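Local coordinates for protein zebrafish RNase5 (Danio rerio, PDB 3LJE) that probably cleaves RNA as a member of the pancreatic ribonuclease (RNase A) and angiogenin family, at residues K86-N91 against Q97-S102; A31-K36 against N91-C96; K35-G40 against E47-I52; D8-K13 against G110-W115; G64-P69 against K75-F80. All blocks are in the same frame, centred on the assembly; numbering follows the deposited sequence. Where two conformers were deposited one is given.

Interaction 1: residues K86-N91 against Q97-S102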
# COMPACT_ATOMS: atom_id res chain seq x y z
N LYS A 86 10.70 1.74 -5.23
CA LYS A 86 10.90 0.97 -6.46
C LYS A 86 12.24 0.27 -6.40
O LYS A 86 13.24 0.86 -6.09
CB LYS A 86 10.92 1.85 -7.72
CG LYS A 86 9.73 2.74 -7.78
CD LYS A 86 9.76 3.76 -8.98
CE LYS A 86 9.03 5.06 -8.46
NZ LYS A 86 7.69 5.20 -9.18
N LEU A 87 12.22 -0.98 -6.75
CA LEU A 87 13.37 -1.82 -6.69
C LEU A 87 14.41 -1.34 -7.68
O LEU A 87 14.09 -1.17 -8.88
CB LEU A 87 12.94 -3.19 -7.03
CG LEU A 87 14.06 -4.21 -6.90
CD1 LEU A 87 14.43 -4.39 -5.39
CD2 LEU A 87 13.53 -5.58 -7.47
N LYS A 88 15.62 -1.09 -7.19
CA LYS A 88 16.70 -0.59 -8.03
C LYS A 88 17.50 -1.83 -8.31
O LYS A 88 17.82 -2.05 -9.42
CB LYS A 88 17.53 0.46 -7.29
CG LYS A 88 18.27 1.47 -8.20
CD LYS A 88 17.36 2.35 -9.23
CE LYS A 88 18.10 3.68 -9.59
NZ LYS A 88 17.25 4.75 -10.19
N SER A 89 17.82 -2.69 -7.32
CA SER A 89 18.57 -3.93 -7.62
C SER A 89 18.32 -5.09 -6.62
O SER A 89 17.74 -4.87 -5.57
CB SER A 89 20.07 -3.64 -7.72
OG SER A 89 20.60 -3.14 -6.52
N GLY A 90 18.80 -6.29 -6.96
CA GLY A 90 18.67 -7.45 -6.08
C GLY A 90 17.55 -8.31 -6.65
O GLY A 90 16.62 -7.78 -7.30
N ASN A 91 17.58 -9.62 -6.40
CA ASN A 91 16.55 -10.46 -6.93
C ASN A 91 15.72 -11.08 -5.80
O ASN A 91 14.49 -11.25 -5.93
CB ASN A 91 17.18 -11.53 -7.82
CG ASN A 91 17.90 -10.93 -9.01
OD1 ASN A 91 19.12 -10.72 -8.98
ND2 ASN A 91 17.15 -10.61 -10.07
N GLN A 97 17.33 -3.62 -2.90
CA GLN A 97 17.62 -2.22 -2.67
C GLN A 97 16.59 -1.39 -3.43
O GLN A 97 16.38 -1.63 -4.65
CB GLN A 97 18.99 -1.84 -3.17
CG GLN A 97 20.05 -2.53 -2.33
CD GLN A 97 21.46 -2.11 -2.73
OE1 GLN A 97 22.26 -2.93 -3.22
NE2 GLN A 97 21.76 -0.82 -2.54
N TYR A 98 16.03 -0.39 -2.75
CA TYR A 98 14.97 0.48 -3.33
C TYR A 98 15.34 1.95 -3.44
O TYR A 98 16.21 2.44 -2.70
CB TYR A 98 13.71 0.37 -2.43
CG TYR A 98 13.10 -0.97 -2.43
CD1 TYR A 98 12.10 -1.30 -3.39
CD2 TYR A 98 13.55 -1.98 -1.57
CE1 TYR A 98 11.59 -2.55 -3.48
CE2 TYR A 98 13.05 -3.27 -1.69
CZ TYR A 98 12.07 -3.53 -2.64
OH TYR A 98 11.50 -4.75 -2.75
N ARG A 99 14.62 2.69 -4.30
CA ARG A 99 14.79 4.13 -4.35
C ARG A 99 13.41 4.59 -3.99
O ARG A 99 12.43 4.00 -4.45
CB ARG A 99 15.14 4.54 -5.78
CG ARG A 99 15.06 6.04 -6.12
CD ARG A 99 16.13 6.97 -5.39
NE ARG A 99 17.58 6.72 -5.68
CZ ARG A 99 18.10 6.18 -6.81
NH1 ARG A 99 17.31 5.79 -7.81
NH2 ARG A 99 19.43 6.03 -6.94
N GLY A 100 13.27 5.61 -3.19
CA GLY A 100 11.92 6.05 -2.82
C GLY A 100 11.58 7.42 -3.44
O GLY A 100 12.49 8.25 -3.63
N THR A 101 10.32 7.65 -3.77
CA THR A 101 9.86 8.93 -4.29
C THR A 101 8.62 9.35 -3.52
O THR A 101 7.73 8.52 -3.27
CB THR A 101 9.45 8.80 -5.75
OG1 THR A 101 10.58 8.41 -6.51
CG2 THR A 101 8.95 10.17 -6.27
N SER A 102 8.55 10.58 -3.04
CA SER A 102 7.33 10.89 -2.35
C SER A 102 6.53 11.76 -3.35
O SER A 102 7.11 12.59 -4.10
CB SER A 102 7.60 11.64 -1.06
OG SER A 102 7.63 13.03 -1.28
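Lys-86 and Arg-99 form an antiparallel hydrogen-bonded pair in the hairpin of strands 80-89 and 97-112, and two residues further on the hairpin carries a classic beta bulge. The short strand segments are strongly twisted, their directions 134° apart.

Backbone bonds set the register. Lys-86 N donates to Arg-99 O at 3.0 Å, and Arg-99 N returns the bond to Lys-86 O. Leu-87 and Tyr-98 follow as a non-hydrogen-bonded pair. At the bulge, Lys-88 and Ser-89 both face Gln-97, whose carbonyl O is held by two amides: Lys-88 N at 2.7 Å and, more loosely, Ser-89 N at 3.2 Å. Gln-97 N closes the pattern on Ser-89 O at 3.0 Å.

Polar side chains add little. Ser-89 OG lies beside Gln-97 OE1, on the sheet face they share with Lys-86 and Arg-99. The ends of Lys-88 and Arg-99 also converge, but they are modelled so close together that their exact positions are doubtful.

Apolar packing occupies the other face. Tyr-98, with CG beside its backbone N (chi1 -66°), lays its ring against the Leu-87 backbone, Tyr-98 CD1 3.4 Å from Leu-87 N, and toward Met-32 and Cys-28 of helix 28-34. Its hydroxyl bonds to Lys-46 O. The branch of Leu-87 that reaches the ring is CD1, a CH-pi contact 4.0 Å from the Tyr-98 ring centroid and set off toward the CZ rim.

Interaction 2: residues A31-K36 against N91-C96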
# COMPACT_ATOMS: atom_id res chain seq x y z
N ALA A 31 11.77 -0.56 5.61
CA ALA A 31 10.33 -0.80 5.65
C ALA A 31 10.03 -2.09 4.87
O ALA A 31 9.28 -2.93 5.35
CB ALA A 31 9.55 0.38 5.09
N MET A 32 10.59 -2.23 3.66
CA MET A 32 10.28 -3.44 2.84
C MET A 32 10.78 -4.71 3.58
O MET A 32 10.19 -5.77 3.54
CB MET A 32 10.98 -3.33 1.45
CG MET A 32 10.40 -2.17 0.55
SD MET A 32 8.54 -2.41 0.21
CE MET A 32 8.71 -3.74 -1.09
N SER A 33 11.90 -4.54 4.23
CA SER A 33 12.49 -5.66 4.95
C SER A 33 11.71 -6.01 6.25
O SER A 33 11.26 -7.12 6.40
CB SER A 33 13.95 -5.27 5.26
OG SER A 33 14.45 -6.24 6.14
N ILE A 34 11.53 -5.04 7.14
CA ILE A 34 10.92 -5.39 8.45
C ILE A 34 9.42 -5.78 8.27
O ILE A 34 8.94 -6.63 8.99
CB ILE A 34 11.05 -4.18 9.45
CG1 ILE A 34 10.75 -4.70 10.89
CG2 ILE A 34 10.07 -3.01 9.13
CD1 ILE A 34 10.86 -3.44 11.93
N LYS A 35 8.74 -5.25 7.23
CA LYS A 35 7.28 -5.59 7.05
C LYS A 35 7.22 -6.84 6.20
O LYS A 35 6.12 -7.38 5.87
CB LYS A 35 6.53 -4.40 6.37
CG LYS A 35 6.46 -3.04 7.25
CD LYS A 35 6.09 -1.86 6.31
CE LYS A 35 6.29 -0.46 7.01
NZ LYS A 35 5.19 -0.26 7.98
N LYS A 36 8.38 -7.36 5.86
CA LYS A 36 8.41 -8.57 5.08
C LYS A 36 7.57 -8.52 3.77
O LYS A 36 6.81 -9.47 3.42
CB LYS A 36 7.92 -9.76 5.93
CG LYS A 36 8.79 -9.95 7.18
CD LYS A 36 8.51 -11.42 7.78
CE LYS A 36 9.68 -11.97 8.60
NZ LYS A 36 10.16 -10.99 9.59
N ASN A 91 17.58 -9.62 -6.40
CA ASN A 91 16.55 -10.46 -6.93
C ASN A 91 15.72 -11.08 -5.80
O ASN A 91 14.49 -11.25 -5.93
CB ASN A 91 17.18 -11.53 -7.82
CG ASN A 91 17.90 -10.93 -9.01
OD1 ASN A 91 19.12 -10.72 -8.98
ND2 ASN A 91 17.15 -10.61 -10.07
N ARG A 92 16.40 -11.43 -4.70
CA ARG A 92 15.65 -12.01 -3.59
C ARG A 92 16.10 -11.40 -2.28
O ARG A 92 17.17 -10.82 -2.23
CB ARG A 92 15.88 -13.53 -3.49
CG ARG A 92 15.72 -14.30 -4.83
CD ARG A 92 15.67 -15.80 -4.50
NE ARG A 92 14.47 -16.04 -3.69
CZ ARG A 92 13.30 -16.52 -4.16
NH1 ARG A 92 13.16 -16.85 -5.46
NH2 ARG A 92 12.23 -16.59 -3.33
N ARG A 93 15.27 -11.53 -1.22
CA ARG A 93 15.67 -11.04 0.13
C ARG A 93 16.96 -11.83 0.46
O ARG A 93 17.04 -13.04 0.15
CB ARG A 93 14.67 -11.47 1.21
CG ARG A 93 13.35 -10.74 1.32
CD ARG A 93 12.51 -11.29 2.57
NE ARG A 93 13.08 -11.06 3.92
CZ ARG A 93 12.73 -10.02 4.72
NH1 ARG A 93 11.84 -9.09 4.33
NH2 ARG A 93 13.17 -9.96 5.97
N PRO A 94 17.92 -11.22 1.16
CA PRO A 94 17.86 -9.84 1.68
C PRO A 94 18.61 -8.81 0.81
O PRO A 94 19.04 -7.72 1.29
CB PRO A 94 18.59 -9.99 3.00
CG PRO A 94 19.86 -10.86 2.52
CD PRO A 94 19.14 -11.93 1.64
N ASN A 95 18.77 -9.12 -0.46
CA ASN A 95 19.57 -8.23 -1.23
C ASN A 95 18.76 -7.10 -1.85
O ASN A 95 19.34 -6.33 -2.60
CB ASN A 95 20.27 -8.98 -2.36
CG ASN A 95 20.90 -10.30 -1.90
OD1 ASN A 95 21.58 -10.34 -0.85
ND2 ASN A 95 20.74 -11.37 -2.71
N CYS A 96 17.46 -7.00 -1.58
CA CYS A 96 16.70 -5.94 -2.23
C CYS A 96 17.16 -4.49 -1.89
O CYS A 96 17.38 -4.16 -0.73
CB CYS A 96 15.22 -6.09 -1.86
SG CYS A 96 14.63 -7.81 -1.82
O HOH W 1 11.46 -8.29 2.05
O HOH W 2 12.60 -9.49 9.03
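Ser-33 lies in the last turn of helix 28-34, which Lys-36 ends with a positive phi of 53° in a Schellman motif, while Arg-93 across from it sits in the irregular loop 91-96, just before the cis peptide bond to Pro-94. Arg-93 is the side chain that bridges the gap. Its chain runs straight through chi2 and bends at chi3 (65°), which brings the guanidinium edge-on to the end of the helix. NH1 donates to Ser-33 O at 2.9 Å along a nearly straight bond (168°). The oxygen lies in the guanidinium plane, and the nitrogen approaches in the carbonyl plane on a lone pair. Arg-93 NH2 adds a weak second bond to the same atom.

Ser-33 O also accepts Lys-36 N at 2.9 Å, one of the bonds of the Schellman motif, and the arginine thus adds a bond to a carbonyl that the helix end has already engaged. Such pairing probably suits the negative end of the helix dipole. Water molecules extend the grip: one joins Met-32 O to Arg-93 NH1, though its modelled distance to the arginine is doubtfully short. Another takes a bond from Lys-36 NZ at 2.9 Å and a weak one from Arg-93 NH2. The loop itself is tied to Cys-45 through the disulfide of Cys-96.

Interaction 3: residues K35-G40 against E47-I52. With ACT (acetate ion), chain B.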
# COMPACT_ATOMS: atom_id res chain seq x y z
N LYS A 35 8.74 -5.25 7.23
CA LYS A 35 7.28 -5.59 7.05
C LYS A 35 7.22 -6.84 6.20
O LYS A 35 6.12 -7.38 5.87
CB LYS A 35 6.53 -4.40 6.37
CG LYS A 35 6.46 -3.04 7.25
CD LYS A 35 6.09 -1.86 6.31
CE LYS A 35 6.29 -0.46 7.01
NZ LYS A 35 5.19 -0.26 7.98
N LYS A 36 8.38 -7.36 5.86
CA LYS A 36 8.41 -8.57 5.08
C LYS A 36 7.57 -8.52 3.77
O LYS A 36 6.81 -9.47 3.42
CB LYS A 36 7.92 -9.76 5.93
CG LYS A 36 8.79 -9.95 7.18
CD LYS A 36 8.51 -11.42 7.78
CE LYS A 36 9.68 -11.97 8.60
NZ LYS A 36 10.16 -10.99 9.59
N ILE A 37 7.77 -7.46 3.01
CA ILE A 37 6.95 -7.32 1.81
C ILE A 37 7.72 -7.90 0.65
O ILE A 37 8.71 -7.30 0.22
CB ILE A 37 6.69 -5.86 1.55
CG1 ILE A 37 5.94 -5.34 2.80
CG2 ILE A 37 5.82 -5.63 0.21
CD1 ILE A 37 5.84 -3.82 2.77
N THR A 38 7.27 -9.06 0.17
CA THR A 38 7.96 -9.73 -0.97
C THR A 38 7.04 -9.85 -2.16
O THR A 38 5.90 -9.47 -2.08
CB THR A 38 8.40 -11.15 -0.57
OG1 THR A 38 7.27 -11.89 -0.18
CG2 THR A 38 9.32 -11.12 0.59
N ALA A 39 7.56 -10.40 -3.25
CA ALA A 39 6.74 -10.62 -4.42
C ALA A 39 5.97 -11.91 -4.13
O ALA A 39 6.58 -12.98 -4.07
CB ALA A 39 7.56 -10.76 -5.69
N GLY A 40 4.67 -11.82 -3.92
CA GLY A 40 3.77 -12.94 -3.60
C GLY A 40 4.36 -14.32 -3.19
O GLY A 40 4.74 -15.12 -4.03
N GLU A 47 8.92 -5.62 -6.82
CA GLU A 47 9.36 -4.53 -7.69
C GLU A 47 8.93 -3.12 -7.23
O GLU A 47 9.71 -2.19 -7.31
CB GLU A 47 8.77 -4.78 -9.12
CG GLU A 47 9.30 -5.93 -9.78
CD GLU A 47 10.70 -5.69 -10.38
OE1 GLU A 47 11.30 -6.68 -10.82
OE2 GLU A 47 11.19 -4.54 -10.43
N VAL A 48 7.68 -2.97 -6.82
CA VAL A 48 7.15 -1.58 -6.51
C VAL A 48 6.19 -1.69 -5.36
O VAL A 48 5.33 -2.60 -5.31
CB VAL A 48 6.62 -0.82 -7.74
CG1 VAL A 48 6.00 0.50 -7.33
CG2 VAL A 48 7.74 -0.58 -8.76
N ASN A 49 6.29 -0.79 -4.35
CA ASN A 49 5.28 -0.90 -3.31
C ASN A 49 5.10 0.52 -2.73
O ASN A 49 6.06 1.16 -2.25
CB ASN A 49 5.78 -1.83 -2.18
CG ASN A 49 4.72 -2.05 -1.12
OD1 ASN A 49 3.86 -2.92 -1.26
ND2 ASN A 49 4.73 -1.19 -0.05
N THR A 50 3.86 0.97 -2.79
CA THR A 50 3.61 2.26 -2.23
C THR A 50 3.04 2.23 -0.82
O THR A 50 2.06 1.53 -0.51
CB THR A 50 2.54 2.98 -3.20
OG1 THR A 50 3.16 3.02 -4.47
CG2 THR A 50 2.10 4.43 -2.64
N PHE A 51 3.54 3.17 0.01
CA PHE A 51 3.00 3.40 1.34
C PHE A 51 2.21 4.72 1.36
O PHE A 51 2.75 5.78 1.00
CB PHE A 51 4.17 3.52 2.36
CG PHE A 51 4.93 2.23 2.48
CD1 PHE A 51 4.43 1.22 3.36
CD2 PHE A 51 6.10 2.01 1.71
CE1 PHE A 51 5.14 -0.04 3.45
CE2 PHE A 51 6.80 0.78 1.84
CZ PHE A 51 6.32 -0.22 2.69
N ILE A 52 0.96 4.64 1.74
CA ILE A 52 0.12 5.82 1.81
C ILE A 52 0.44 6.43 3.20
O ILE A 52 0.31 5.76 4.27
CB ILE A 52 -1.36 5.45 1.79
CG1 ILE A 52 -1.67 4.65 0.47
CG2 ILE A 52 -2.25 6.78 1.95
CD1 ILE A 52 -3.09 3.88 0.65
C ACT B . 3.93 -10.60 1.54
O ACT B . 3.16 -11.08 2.40
OXT ACT B . 3.98 -9.39 1.22
CH3 ACT B . 4.89 -11.56 0.83
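Ile-37 and Phe-51 meet from opposite directions, the CD1 methyl of the isoleucine reaching Phe-51 CZ at 3.6 Å. The other branch, Ile-37 CG2, rests on the amide of Asn-49, 3.7 Å from OD1, the two side chains crossing at about a right angle. In one of its two conformers Lys-35 brings its aliphatic CD to 3.5 Å from Phe-51 CE1. No hydrogen bond joins the segments: the loop after helix 28-34 covers strand 48-52 by packing alone.

Within the strand, Asn-49 and Phe-51 point to the same side. With CG anti to the backbone N (chi1 -176°), Asn-49 sends ND2 over one ring face of Phe-51, 3.3 Å above its plane and offset toward the rim. Polar partners fix both ends of that buried amide: ND2 donates to Gln-17 O of helix 8-18, and OD1 accepts Lys-46 NZ. Asn-49 to Phe-51 end the Cys-Lys-x-x-Asn-Thr-Phe signature of the ribonuclease A fold, whose lysine is catalytic in relatives, so Asn-49 probably positions an equivalent lysine here. A sulfate lies about 5 Å from the Asn-49 side chain.

Further out, Met-32 packs on Ile-37, Asn-49 and Phe-51, while Lys-35 NZ pairs with Asp-20. On the side of the loop away from the strand, an acetate, probably from the crystallisation liquor and doubtfully placed against Thr-38, receives a weak bond from Thr-38 N and another bond from Arg-16 NH2.

Interaction 4: residues D8-K13 against G110-W115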
# COMPACT_ATOMS: atom_id res chain seq x y z
N ASP A 8 -10.93 -9.64 6.83
CA ASP A 8 -9.81 -9.37 7.66
C ASP A 8 -8.38 -9.75 7.18
O ASP A 8 -7.45 -8.93 7.29
CB ASP A 8 -10.10 -9.88 9.06
CG ASP A 8 -9.11 -9.36 10.07
OD1 ASP A 8 -8.97 -8.12 10.24
OD2 ASP A 8 -8.45 -10.19 10.69
N PRO A 9 -8.16 -10.97 6.62
CA PRO A 9 -6.79 -11.30 6.18
C PRO A 9 -6.23 -10.31 5.12
O PRO A 9 -5.08 -9.83 5.22
CB PRO A 9 -6.92 -12.74 5.61
CG PRO A 9 -8.10 -13.35 6.50
CD PRO A 9 -9.08 -12.11 6.38
N ARG A 10 -7.10 -9.96 4.18
CA ARG A 10 -6.70 -9.05 3.09
C ARG A 10 -6.53 -7.64 3.59
O ARG A 10 -5.59 -6.89 3.13
CB ARG A 10 -7.69 -9.11 1.94
CG ARG A 10 -7.33 -10.30 0.97
CD ARG A 10 -8.25 -10.30 -0.26
NE ARG A 10 -9.60 -10.37 0.31
CZ ARG A 10 -10.69 -9.81 -0.25
NH1 ARG A 10 -10.59 -9.13 -1.40
NH2 ARG A 10 -11.85 -9.91 0.40
N TYR A 11 -7.40 -7.27 4.49
CA TYR A 11 -7.35 -5.93 5.05
C TYR A 11 -6.08 -5.78 5.91
O TYR A 11 -5.36 -4.76 5.88
CB TYR A 11 -8.58 -5.76 5.94
CG TYR A 11 -8.52 -4.58 6.84
CD1 TYR A 11 -8.61 -3.27 6.33
CD2 TYR A 11 -8.41 -4.76 8.22
CE1 TYR A 11 -8.61 -2.18 7.19
CE2 TYR A 11 -8.39 -3.68 9.10
CZ TYR A 11 -8.50 -2.39 8.61
OH TYR A 11 -8.49 -1.30 9.49
N GLN A 12 -5.79 -6.79 6.73
CA GLN A 12 -4.59 -6.67 7.54
C GLN A 12 -3.34 -6.60 6.64
O GLN A 12 -2.35 -5.89 6.94
CB GLN A 12 -4.46 -7.88 8.53
CG GLN A 12 -5.60 -7.99 9.57
CD GLN A 12 -5.56 -6.76 10.42
OE1 GLN A 12 -4.48 -6.20 10.58
NE2 GLN A 12 -6.72 -6.28 10.93
N LYS A 13 -3.31 -7.41 5.58
CA LYS A 13 -2.18 -7.38 4.68
C LYS A 13 -2.08 -5.97 4.00
O LYS A 13 -1.02 -5.44 3.79
CB LYS A 13 -2.38 -8.44 3.62
CG LYS A 13 -1.17 -8.50 2.58
CD LYS A 13 -1.24 -9.79 1.72
CE LYS A 13 -0.23 -9.77 0.63
NZ LYS A 13 -0.23 -11.19 -0.01
N GLY A 110 -8.94 -1.36 -3.91
CA GLY A 110 -9.96 -2.41 -3.99
C GLY A 110 -10.54 -2.36 -2.60
O GLY A 110 -9.80 -2.13 -1.58
N CYS A 111 -11.86 -2.51 -2.49
CA CYS A 111 -12.58 -2.46 -1.23
C CYS A 111 -13.53 -3.65 -1.13
O CYS A 111 -14.05 -4.12 -2.15
CB CYS A 111 -13.46 -1.21 -1.19
SG CYS A 111 -12.54 0.37 -1.35
N ASP A 112 -13.75 -4.09 0.08
CA ASP A 112 -14.65 -5.22 0.32
C ASP A 112 -15.48 -4.96 1.55
O ASP A 112 -14.98 -4.86 2.69
CB ASP A 112 -13.87 -6.54 0.43
CG ASP A 112 -14.81 -7.79 0.34
OD1 ASP A 112 -16.05 -7.63 0.48
OD2 ASP A 112 -14.26 -8.86 0.13
N LYS A 113 -16.79 -4.78 1.31
CA LYS A 113 -17.71 -4.48 2.41
C LYS A 113 -17.28 -3.25 3.24
O LYS A 113 -17.48 -3.26 4.45
CB LYS A 113 -17.86 -5.69 3.35
CG LYS A 113 -18.54 -7.00 2.69
CD LYS A 113 -18.42 -8.24 3.62
CE LYS A 113 -18.49 -9.59 2.89
NZ LYS A 113 -17.46 -9.73 1.72
N GLY A 114 -16.75 -2.22 2.57
CA GLY A 114 -16.34 -0.98 3.21
C GLY A 114 -14.86 -0.99 3.70
O GLY A 114 -14.40 0.02 4.31
N TRP A 115 -14.14 -2.10 3.53
CA TRP A 115 -12.70 -2.12 4.04
C TRP A 115 -11.73 -2.18 2.90
O TRP A 115 -11.95 -2.91 1.91
CB TRP A 115 -12.45 -3.36 4.89
CG TRP A 115 -13.38 -3.46 6.03
CD1 TRP A 115 -14.60 -4.13 6.09
CD2 TRP A 115 -13.25 -2.75 7.25
NE1 TRP A 115 -15.23 -3.86 7.29
CE2 TRP A 115 -14.42 -3.03 8.03
CE3 TRP A 115 -12.26 -1.92 7.77
CZ2 TRP A 115 -14.61 -2.48 9.31
CZ3 TRP A 115 -12.43 -1.36 9.02
CH2 TRP A 115 -13.60 -1.64 9.79
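The carboxylate of Asp-112 is gripped at both oxygens, one by the helix and one by its own turn. Arg-10 NH2 donates to Asp-112 OD2 at 2.6 Å in a salt bridge that OD2 accepts on its anti lone pair, the one directed away from OD1. The oxygen lies at the guanidinium edge close to its plane, yet only NH2 bonds to the carboxylate, Arg-10 NH1 staying 4.0 Å from Asp-112 OD2; the two planes stand 67° apart. On the syn side Lys-113 NZ reaches Asp-112 OD1 at 2.8 Å, approaching from out of the carboxylate plane. Asp-6 shares the same ammonium group, and two positive side chains thus converge on one aspartate without touching each other.

Aromatic packing lies beside the charges. Tyr-11 and Trp-115 form an edge-to-face (T-shaped) pair with ring centroids 5.2 Å apart: the six-membered ring of the tryptophan presents its edge, through CE3, to one face of the tyrosine, 3.7 Å from Tyr-11 CE1. Tyr-11 CG stands anti to its own amide nitrogen (chi1 166°), which sets the ring out from the helix toward the strand. Val-3, Pro-4 and Val-7 of the N-terminal arm also pack on the indole.

Asp-112 and Trp-115 exchange backbone bonds, Asp-112 N to Trp-115 O at 2.8 Å, around a type I' turn. The arrangement docks the N-terminal helix 8-18 on the tip of the hairpin of strands 97-112 and 115-119, as in the ribonuclease A fold.

Interaction 5: residues G64-P69 against K75-F80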
# COMPACT_ATOMS: atom_id res chain seq x y z
N GLY A 64 -15.54 4.29 1.63
CA GLY A 64 -16.82 4.71 2.18
C GLY A 64 -17.22 5.99 1.51
O GLY A 64 -17.12 6.18 0.29
N ASP A 65 -17.54 6.94 2.38
CA ASP A 65 -18.03 8.22 1.97
C ASP A 65 -17.20 9.09 1.09
O ASP A 65 -17.76 9.89 0.37
CB ASP A 65 -18.38 8.99 3.26
CG ASP A 65 -19.23 10.16 2.98
OD1 ASP A 65 -20.35 9.90 2.51
OD2 ASP A 65 -18.76 11.31 3.20
N ALA A 66 -15.87 9.00 1.17
CA ALA A 66 -14.99 9.82 0.44
C ALA A 66 -14.36 9.24 -0.83
O ALA A 66 -13.30 9.73 -1.29
CB ALA A 66 -13.88 10.31 1.35
N GLY A 67 -14.91 8.16 -1.35
CA GLY A 67 -14.28 7.66 -2.56
C GLY A 67 -15.32 7.67 -3.72
O GLY A 67 -16.52 7.85 -3.42
N THR A 68 -14.83 7.47 -4.94
CA THR A 68 -15.71 7.40 -6.12
C THR A 68 -15.36 6.13 -6.88
O THR A 68 -14.23 5.68 -6.90
CB THR A 68 -15.60 8.63 -6.99
OG1 THR A 68 -14.33 8.66 -7.63
CG2 THR A 68 -15.76 9.97 -6.13
N PRO A 69 -16.36 5.53 -7.56
CA PRO A 69 -16.08 4.28 -8.32
C PRO A 69 -15.28 4.46 -9.53
O PRO A 69 -15.56 5.39 -10.30
CB PRO A 69 -17.48 3.71 -8.65
CG PRO A 69 -18.50 4.47 -7.74
CD PRO A 69 -17.81 5.86 -7.44
N LYS A 75 -11.73 5.44 -6.07
CA LYS A 75 -10.64 6.41 -6.17
C LYS A 75 -10.92 7.53 -5.11
O LYS A 75 -12.05 7.94 -4.90
CB LYS A 75 -10.64 7.02 -7.58
CG LYS A 75 -9.54 8.02 -7.87
CD LYS A 75 -9.45 8.22 -9.41
CE LYS A 75 -8.20 8.99 -9.77
NZ LYS A 75 -8.13 9.30 -11.23
N SER A 76 -9.86 7.99 -4.44
CA SER A 76 -10.03 9.05 -3.47
C SER A 76 -10.58 10.31 -4.23
O SER A 76 -10.30 10.46 -5.43
CB SER A 76 -8.66 9.40 -2.81
OG SER A 76 -7.66 9.75 -3.74
N ASN A 77 -11.24 11.19 -3.47
CA ASN A 77 -11.82 12.43 -4.07
C ASN A 77 -10.76 13.58 -3.95
O ASN A 77 -11.00 14.73 -4.38
CB ASN A 77 -13.12 12.78 -3.37
CG ASN A 77 -12.97 13.11 -1.86
OD1 ASN A 77 -11.85 13.37 -1.35
ND2 ASN A 77 -14.06 13.12 -1.17
N GLN A 78 -9.56 13.23 -3.49
CA GLN A 78 -8.47 14.25 -3.32
C GLN A 78 -7.11 13.51 -3.27
O GLN A 78 -7.09 12.28 -2.94
CB GLN A 78 -8.60 14.99 -1.94
CG GLN A 78 -8.66 14.03 -0.72
CD GLN A 78 -9.17 14.73 0.52
OE1 GLN A 78 -8.36 15.33 1.25
NE2 GLN A 78 -10.49 14.70 0.77
N PRO A 79 -6.02 14.17 -3.61
CA PRO A 79 -4.69 13.51 -3.57
C PRO A 79 -4.39 13.02 -2.13
O PRO A 79 -4.95 13.54 -1.13
CB PRO A 79 -3.69 14.66 -3.93
CG PRO A 79 -4.55 15.67 -4.75
CD PRO A 79 -5.90 15.61 -4.04
N PHE A 80 -3.59 11.98 -2.06
CA PHE A 80 -3.11 11.53 -0.73
C PHE A 80 -1.65 11.60 -0.87
O PHE A 80 -1.07 11.45 -1.95
CB PHE A 80 -3.46 10.02 -0.39
CG PHE A 80 -4.74 9.86 0.33
CD1 PHE A 80 -6.01 10.21 -0.27
CD2 PHE A 80 -4.76 9.34 1.63
CE1 PHE A 80 -7.16 10.00 0.41
CE2 PHE A 80 -5.94 9.16 2.28
CZ PHE A 80 -7.16 9.47 1.69
O HOH W 3 -11.09 10.53 -0.38
O HOH W 4 -12.27 10.36 -7.49
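Thr-68 and Lys-75 hold each other by two backbone bonds, an antiparallel hydrogen-bonded pair. Lys-75 N donates to Thr-68 O at 2.6 Å, and Thr-68 N donates to Lys-75 O at 2.8 Å. Next in register, Gly-67 and Ser-76 form a non-hydrogen-bonded pair, where Gly-67 CA makes a CA-H...O contact of 3.2 Å with Lys-75 O.

Beyond this pair direct bonding weakens and a water supplements it. Asn-77 N gives only a weak bond to Ala-66 O, and a water that donates to that carbonyl accepts from the same amide. Farther along the same face, a second water bonds to Thr-68 OG1 at 2.7 Å and donates to Ser-76 O. Thr-68 OG1 sits between the backbone N and the carbonyl carbon (chi1 70°), which turns it toward Lys-75 O and the water.

Side chains brace segment 75-80 from within. Ser-76 OG donates to Gln-78 O at 2.7 Å and also receives Ile-107 N of the neighbouring strand, while Gln-78 NE2 bonds to Asn-77 OD1 with its partner in the amide plane. Packing across the hairpin is slight: Ala-66 CB lies 3.8 Å from Asn-77 ND2, and the Lys-75 chain runs extended away from Thr-68. The hairpin of strands 67-70 and 73-76 therefore rests mainly on its backbone bonds, with one water supplementing the weak bond at the Ala-66 end and another linking Thr-68 OG1 to Ser-76 O.

Interactions 1, 2 and 3 gather on one side of the chain, with centres 9 to 11 Å apart. Met-32 ties them together: its CE lies 3.4 Å from Tyr-98 OH of interaction 1 and 3.7 Å from Asn-49 CB of interaction 3. Strand 80-89 is a neighbour of strand 48-52, and Leu-87 N probably bonds to Glu-47 O at 2.8 Å. Interactions 4 and 5 lie toward the far end, centres 16 Å apart, on the same sheet through strand 97-112. Ile-52 CG2 and Phe-80 CD2, 3.6 Å apart, join interactions 3 and 5. Interaction 3 borders the probable active site, with Lys-46 and His-18 beside Asn-49 and a sulfate about 5 Å from its side chain.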